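Local coordinates for protein polymeric Immunoglobulin Receptor (Oncorhynchus mykiss, PDB 5F1S) that probably binds polymeric immunoglobulins for transport to mucosal surfaces, its ectodomain corresponding to secretory component, at residues I18-G23 and Q71-T76; W87-V92 and T103-I108. One frame throughout, in Å; residues are numbered along the deposited sequence.

In the fold
From the N terminus the chain first lays down I18-G23, in the strand 16-22, then runs 47 residues through the strands 31-35, 43-47 and 62-67 before Q71-T76 returns antiparallel to it and closes interaction 1. Only after that does W87-V92 begin; ten residues later T103-I108 folds back on it as a hairpin, closing interaction 2. The two closures are thus in series, neither nested nor crossed. Each belongs to a different sheet of the first V-set immunoglobulin domain, with centres about 11 Å apart. The C20-C90 disulfide, SG to SG 2.1 Å, ties the sheets together, while F73 packs on C90 and G91, and I18 meets I108, across the sandwich.

Interaction 1 of 2, residues I18-G23 and Q71-T76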
loop_
_atom_site.group_PDB
_atom_site.type_symbol
_atom_site.label_atom_id
_atom_site.label_comp_id
_atom_site.label_asym_id
_atom_site.label_seq_id
_atom_site.Cartn_x
_atom_site.Cartn_y
_atom_site.Cartn_z
ATOM N N ILE A 18 7.019 7.138 -6.977
ATOM C CA ILE A 18 7.398 6.356 -8.147
ATOM C C ILE A 18 8.710 6.919 -8.683
ATOM O O ILE A 18 8.728 8.066 -9.143
ATOM C CB ILE A 18 6.310 6.405 -9.231
ATOM C CG1 ILE A 18 5.052 5.757 -8.644
ATOM C CG2 ILE A 18 6.768 5.713 -10.473
ATOM C CD1 ILE A 18 3.821 6.094 -9.412
ATOM N N PRO A 19 9.784 6.127 -8.716
ATOM C CA PRO A 19 11.016 6.554 -9.415
ATOM C C PRO A 19 10.941 6.283 -10.906
ATOM O O PRO A 19 10.724 5.137 -11.336
ATOM C CB PRO A 19 12.102 5.690 -8.763
ATOM C CG PRO A 19 11.360 4.357 -8.480
ATOM C CD PRO A 19 9.954 4.789 -8.093
ATOM N N CYS A 20 11.307 7.298 -11.682
ATOM C CA CYS A 20 11.489 7.195 -13.118
ATOM C C CYS A 20 12.967 7.414 -13.374
ATOM O O CYS A 20 13.420 8.571 -13.425
ATOM C CB CYS A 20 10.657 8.241 -13.855
ATOM S SG CYS A 20 8.832 8.080 -13.683
ATOM N N HIS A 21 13.703 6.322 -13.542
ATOM C CA HIS A 21 15.141 6.386 -13.754
ATOM C C HIS A 21 15.421 6.571 -15.245
ATOM O O HIS A 21 14.701 6.067 -16.104
ATOM C CB HIS A 21 15.869 5.140 -13.230
ATOM C CG HIS A 21 16.005 5.102 -11.728
ATOM N ND1 HIS A 21 17.091 5.623 -11.047
ATOM C CD2 HIS A 21 15.170 4.622 -10.790
ATOM C CE1 HIS A 21 16.915 5.447 -9.748
ATOM N NE2 HIS A 21 15.767 4.822 -9.574
ATOM N N TYR A 22 16.472 7.321 -15.551
ATOM C CA TYR A 22 16.747 7.602 -16.950
ATOM C C TYR A 22 18.242 7.638 -17.208
ATOM O O TYR A 22 19.057 7.827 -16.305
ATOM C CB TYR A 22 16.133 8.912 -17.397
ATOM C CG TYR A 22 16.461 10.096 -16.549
ATOM C CD1 TYR A 22 17.587 10.866 -16.806
ATOM C CD2 TYR A 22 15.647 10.473 -15.488
ATOM C CE1 TYR A 22 17.873 12.012 -16.045
ATOM C CE2 TYR A 22 15.947 11.615 -14.689
ATOM C CZ TYR A 22 17.065 12.377 -15.012
ATOM O OH TYR A 22 17.351 13.534 -14.315
ATOM N N GLY A 23 18.587 7.453 -18.468
ATOM C CA GLY A 23 19.974 7.402 -18.846
ATOM C C GLY A 23 20.610 8.776 -18.758
ATOM O O GLY A 23 19.931 9.808 -18.822
ATOM N N GLN A 71 19.916 10.937 -11.587
ATOM C CA GLN A 71 19.418 10.373 -12.841
ATOM C C GLN A 71 18.064 9.705 -12.627
ATOM O O GLN A 71 17.770 8.627 -13.148
ATOM C CB GLN A 71 20.441 9.398 -13.455
ATOM C CG GLN A 71 21.720 10.184 -13.893
ATOM C CD GLN A 71 22.875 9.302 -14.275
ATOM O OE1 GLN A 71 22.720 8.122 -14.519
ATOM N NE2 GLN A 71 24.059 9.885 -14.308
ATOM N N VAL A 72 17.239 10.364 -11.848
ATOM C CA VAL A 72 15.898 9.876 -11.563
ATOM C C VAL A 72 15.010 11.086 -11.342
ATOM O O VAL A 72 15.433 12.075 -10.733
ATOM C CB VAL A 72 15.899 8.929 -10.352
ATOM C CG1 VAL A 72 16.486 9.604 -9.094
ATOM C CG2 VAL A 72 14.483 8.352 -10.059
ATOM N N PHE A 73 13.789 11.008 -11.824
ATOM C CA PHE A 73 12.750 11.913 -11.354
ATOM C C PHE A 73 11.695 11.103 -10.627
ATOM O O PHE A 73 11.368 9.993 -11.031
ATOM C CB PHE A 73 12.167 12.782 -12.487
ATOM C CG PHE A 73 11.457 12.058 -13.640
ATOM C CD1 PHE A 73 12.178 11.613 -14.751
ATOM C CD2 PHE A 73 10.070 11.930 -13.659
ATOM C CE1 PHE A 73 11.523 11.037 -15.859
ATOM C CE2 PHE A 73 9.403 11.351 -14.764
ATOM C CZ PHE A 73 10.134 10.912 -15.862
ATOM N N THR A 74 11.207 11.655 -9.522
ATOM C CA THR A 74 10.298 10.966 -8.629
ATOM C C THR A 74 8.940 11.639 -8.736
ATOM O O THR A 74 8.836 12.875 -8.639
ATOM C CB THR A 74 10.832 11.044 -7.198
ATOM O OG1 THR A 74 12.154 10.506 -7.149
ATOM C CG2 THR A 74 9.974 10.222 -6.220
ATOM N N VAL A 75 7.901 10.827 -8.958
ATOM C CA VAL A 75 6.544 11.313 -9.056
ATOM C C VAL A 75 5.781 10.825 -7.831
ATOM O O VAL A 75 5.805 9.644 -7.518
ATOM C CB VAL A 75 5.877 10.848 -10.359
ATOM C CG1 VAL A 75 4.445 11.345 -10.397
ATOM C CG2 VAL A 75 6.642 11.351 -11.588
ATOM N N THR A 76 5.161 11.744 -7.099
ATOM C CA THR A 76 4.384 11.391 -5.923
ATOM C C THR A 76 2.916 11.665 -6.218
ATOM O O THR A 76 2.544 12.777 -6.595
ATOM C CB THR A 76 4.854 12.199 -4.700
ATOM O OG1 THR A 76 6.236 11.920 -4.491
ATOM C CG2 THR A 76 4.046 11.830 -3.446
HETATM O O HOH W 1 19.325 6.196 -13.500
#
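C20 sets its CB over the centre of the F73 ring, 3.4 Å from the centroid and 12° off the ring normal, a CH-pi contact on the buried side of the sheet. Its SG lies 4.1 Å from the same centroid but obliquely, a sulfur-aromatic contact. The F73 ring reaches C20 because its CG sits between backbone N and carbonyl carbon (chi1 62°), which swings the ring back across the neighbouring strand. The edge of that ring meets Y22, whose CD2 is 3.7 Å from F73 CD1, while one face of the Y22 ring, near its rim, lies against the Q71 backbone.

On the other side of the sheet, V72 CG2 stands 3.7 Å above the centre of the H21 ring, and P19 CB touches the same methyl. Water 1 donates to Q71 O and makes a weak bond to H21 ND1.

Five backbone hydrogen bonds fix this antiparallel register. I18 pairs reciprocally with V75 and C20 with F73; Y22 N adds a single bond to Q71 O (3.0 Å).

Farther out, Y22 OH is hydrogen-bonded to D66 OD1, and Q71 and V72 form a G1 bulge opposite D67. This is the B-E strand pairing of a V-set domain, C20 being the B-strand half of the disulfide to C90. Strand 62-67 (D) flanks Q71-T76, strand 2-3 flanks I18-G23, and W33 of strand 31-35 covers I18, C20 and V75 from the facing sheet.

Interaction 2 of 2, residues W87-V92 and T103-I108; sequences WYWCGV and TASLHI
W87 and H107 cross at about a right angle, and H107 uses two parts of its side chain against the indole. Its CB stands 3.6 Å from the centroid of the W87 six-membered ring, almost on the ring normal, while the imidazole turns an edge to the face of the five-membered ring in a T-shaped pair, planes at 67°. CG of H107 lies anti to its backbone N (chi1 -175°), which carries the imidazole past the benzo ring to the pyrrole end. W89 repeats the theme more simply: S105 CB lies over its six-membered ring, 3.5 Å from the centroid, and the indole NE1 bonds to G36 O.

On the other face of the sheet the contacts between the strands are apolar. Y88 and I108 also cross nearly perpendicularly, with CD1 of Y88 3.7 Å from CD1 of I108, and Y88 CB touches L106 CD2. The W33 and Y88 rings meet with their planes nearly parallel, and Y88 OH is bonded to D84 O.

Reciprocal backbone bonds join Y88 with L106 and C90 with A104; the C90 N-H reaches A104 O at a more bent 136°. This antiparallel pairing, with C90 in the intersheet disulfide and Y88 two residues before it, is the F-G hairpin of an immunoglobulin V-set domain, carrying the tyrosine-X-cysteine signature of its F strand.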
loop_
_atom_site.group_PDB
_atom_site.type_symbol
_atom_site.label_atom_id
_atom_site.label_comp_id
_atom_site.label_asym_id
_atom_site.label_seq_id
_atom_site.Cartn_x
_atom_site.Cartn_y
_atom_site.Cartn_z
ATOM N N TRP A 87 -3.203 3.013 -16.255
ATOM C CA TRP A 87 -1.841 3.057 -16.754
ATOM C C TRP A 87 -1.297 4.481 -16.699
ATOM O O TRP A 87 -2.011 5.443 -17.025
ATOM C CB TRP A 87 -1.797 2.532 -18.195
ATOM C CG TRP A 87 -1.955 1.044 -18.252
ATOM C CD1 TRP A 87 -3.104 0.349 -18.497
ATOM C CD2 TRP A 87 -0.934 0.073 -18.042
ATOM N NE1 TRP A 87 -2.851 -0.992 -18.452
ATOM C CE2 TRP A 87 -1.529 -1.200 -18.190
ATOM C CE3 TRP A 87 0.434 0.147 -17.744
ATOM C CZ2 TRP A 87 -0.809 -2.388 -18.017
ATOM C CZ3 TRP A 87 1.164 -1.053 -17.604
ATOM C CH2 TRP A 87 0.532 -2.298 -17.729
ATOM N N TYR A 88 -0.023 4.576 -16.332
ATOM C CA TYR A 88 0.723 5.830 -16.275
ATOM C C TYR A 88 2.085 5.667 -16.946
ATOM O O TYR A 88 2.616 4.554 -17.073
ATOM C CB TYR A 88 0.914 6.255 -14.829
ATOM C CG TYR A 88 -0.360 6.666 -14.131
ATOM C CD1 TYR A 88 -1.234 5.707 -13.613
ATOM C CD2 TYR A 88 -0.702 7.994 -14.019
ATOM C CE1 TYR A 88 -2.390 6.090 -12.953
ATOM C CE2 TYR A 88 -1.872 8.393 -13.376
ATOM C CZ TYR A 88 -2.713 7.425 -12.852
ATOM O OH TYR A 88 -3.849 7.837 -12.214
ATOM N N TRP A 89 2.650 6.800 -17.388
ATOM C CA TRP A 89 3.924 6.810 -18.121
ATOM C C TRP A 89 4.888 7.840 -17.556
ATOM O O TRP A 89 4.497 8.971 -17.329
ATOM C CB TRP A 89 3.740 7.150 -19.606
ATOM C CG TRP A 89 2.839 6.236 -20.299
ATOM C CD1 TRP A 89 1.455 6.246 -20.244
ATOM C CD2 TRP A 89 3.196 5.150 -21.147
ATOM N NE1 TRP A 89 0.960 5.237 -21.017
ATOM C CE2 TRP A 89 1.996 4.538 -21.561
ATOM C CE3 TRP A 89 4.415 4.602 -21.581
ATOM C CZ2 TRP A 89 1.983 3.433 -22.418
ATOM C CZ3 TRP A 89 4.388 3.503 -22.406
ATOM C CH2 TRP A 89 3.172 2.935 -22.817
ATOM N N CYS A 90 6.110 7.403 -17.267
ATOM C CA CYS A 90 7.289 8.263 -17.155
ATOM C C CYS A 90 7.661 8.741 -18.542
ATOM O O CYS A 90 7.751 7.911 -19.449
ATOM C CB CYS A 90 8.488 7.462 -16.624
ATOM S SG CYS A 90 8.403 6.631 -15.069
ATOM N N GLY A 91 7.904 10.043 -18.723
ATOM C CA GLY A 91 8.371 10.541 -20.018
ATOM C C GLY A 91 9.503 11.550 -19.899
ATOM O O GLY A 91 9.601 12.297 -18.926
ATOM N N VAL A 92 10.355 11.576 -20.932
ATOM C CA VAL A 92 11.344 12.641 -21.129
ATOM C C VAL A 92 10.957 13.392 -22.395
ATOM O O VAL A 92 10.689 12.770 -23.431
ATOM C CB VAL A 92 12.781 12.119 -21.248
ATOM C CG1 VAL A 92 13.748 13.327 -21.426
ATOM C CG2 VAL A 92 13.229 11.225 -20.040
ATOM N N THR A 103 10.438 6.667 -22.532
ATOM C CA THR A 103 9.187 6.521 -21.771
ATOM C C THR A 103 9.182 5.136 -21.100
ATOM O O THR A 103 9.928 4.223 -21.475
ATOM C CB THR A 103 7.912 6.649 -22.651
ATOM O OG1 THR A 103 7.893 5.570 -23.608
ATOM C CG2 THR A 103 7.782 8.025 -23.385
ATOM N N ALA A 104 8.338 4.985 -20.082
ATOM C CA ALA A 104 8.180 3.694 -19.429
ATOM C C ALA A 104 6.807 3.706 -18.773
ATOM O O ALA A 104 6.375 4.754 -18.282
ATOM C CB ALA A 104 9.297 3.409 -18.403
ATOM N N SER A 105 6.088 2.575 -18.813
ATOM C CA SER A 105 4.748 2.560 -18.257
ATOM C C SER A 105 4.695 1.735 -16.973
ATOM O O SER A 105 5.520 0.851 -16.720
ATOM C CB SER A 105 3.723 1.961 -19.222
ATOM O OG SER A 105 4.176 0.676 -19.606
ATOM N N LEU A 106 3.624 1.951 -16.223
ATOM C CA LEU A 106 3.275 1.004 -15.168
ATOM C C LEU A 106 1.804 1.189 -14.872
ATOM O O LEU A 106 1.209 2.227 -15.164
ATOM C CB LEU A 106 4.096 1.164 -13.900
ATOM C CG LEU A 106 3.563 2.225 -12.932
ATOM C CD1 LEU A 106 4.332 2.209 -11.682
ATOM C CD2 LEU A 106 3.672 3.549 -13.622
ATOM N N HIS A 107 1.225 0.160 -14.278
ATOM C CA HIS A 107 -0.184 0.172 -13.960
ATOM C C HIS A 107 -0.313 0.373 -12.461
ATOM O O HIS A 107 0.433 -0.220 -11.695
ATOM C CB HIS A 107 -0.893 -1.137 -14.371
ATOM C CG HIS A 107 -2.376 -1.093 -14.158
ATOM N ND1 HIS A 107 -2.977 -1.570 -13.012
ATOM C CD2 HIS A 107 -3.372 -0.587 -14.924
ATOM C CE1 HIS A 107 -4.285 -1.372 -13.090
ATOM N NE2 HIS A 107 -4.546 -0.771 -14.237
ATOM N N ILE A 108 -1.263 1.209 -12.061
ATOM C CA ILE A 108 -1.568 1.454 -10.652
ATOM C C ILE A 108 -3.008 1.002 -10.414
ATOM O O ILE A 108 -3.928 1.475 -11.083
ATOM C CB ILE A 108 -1.409 2.939 -10.266
ATOM C CG1 ILE A 108 -0.003 3.418 -10.559
ATOM C CG2 ILE A 108 -1.758 3.140 -8.817
ATOM C CD1 ILE A 108 0.240 4.986 -10.295
#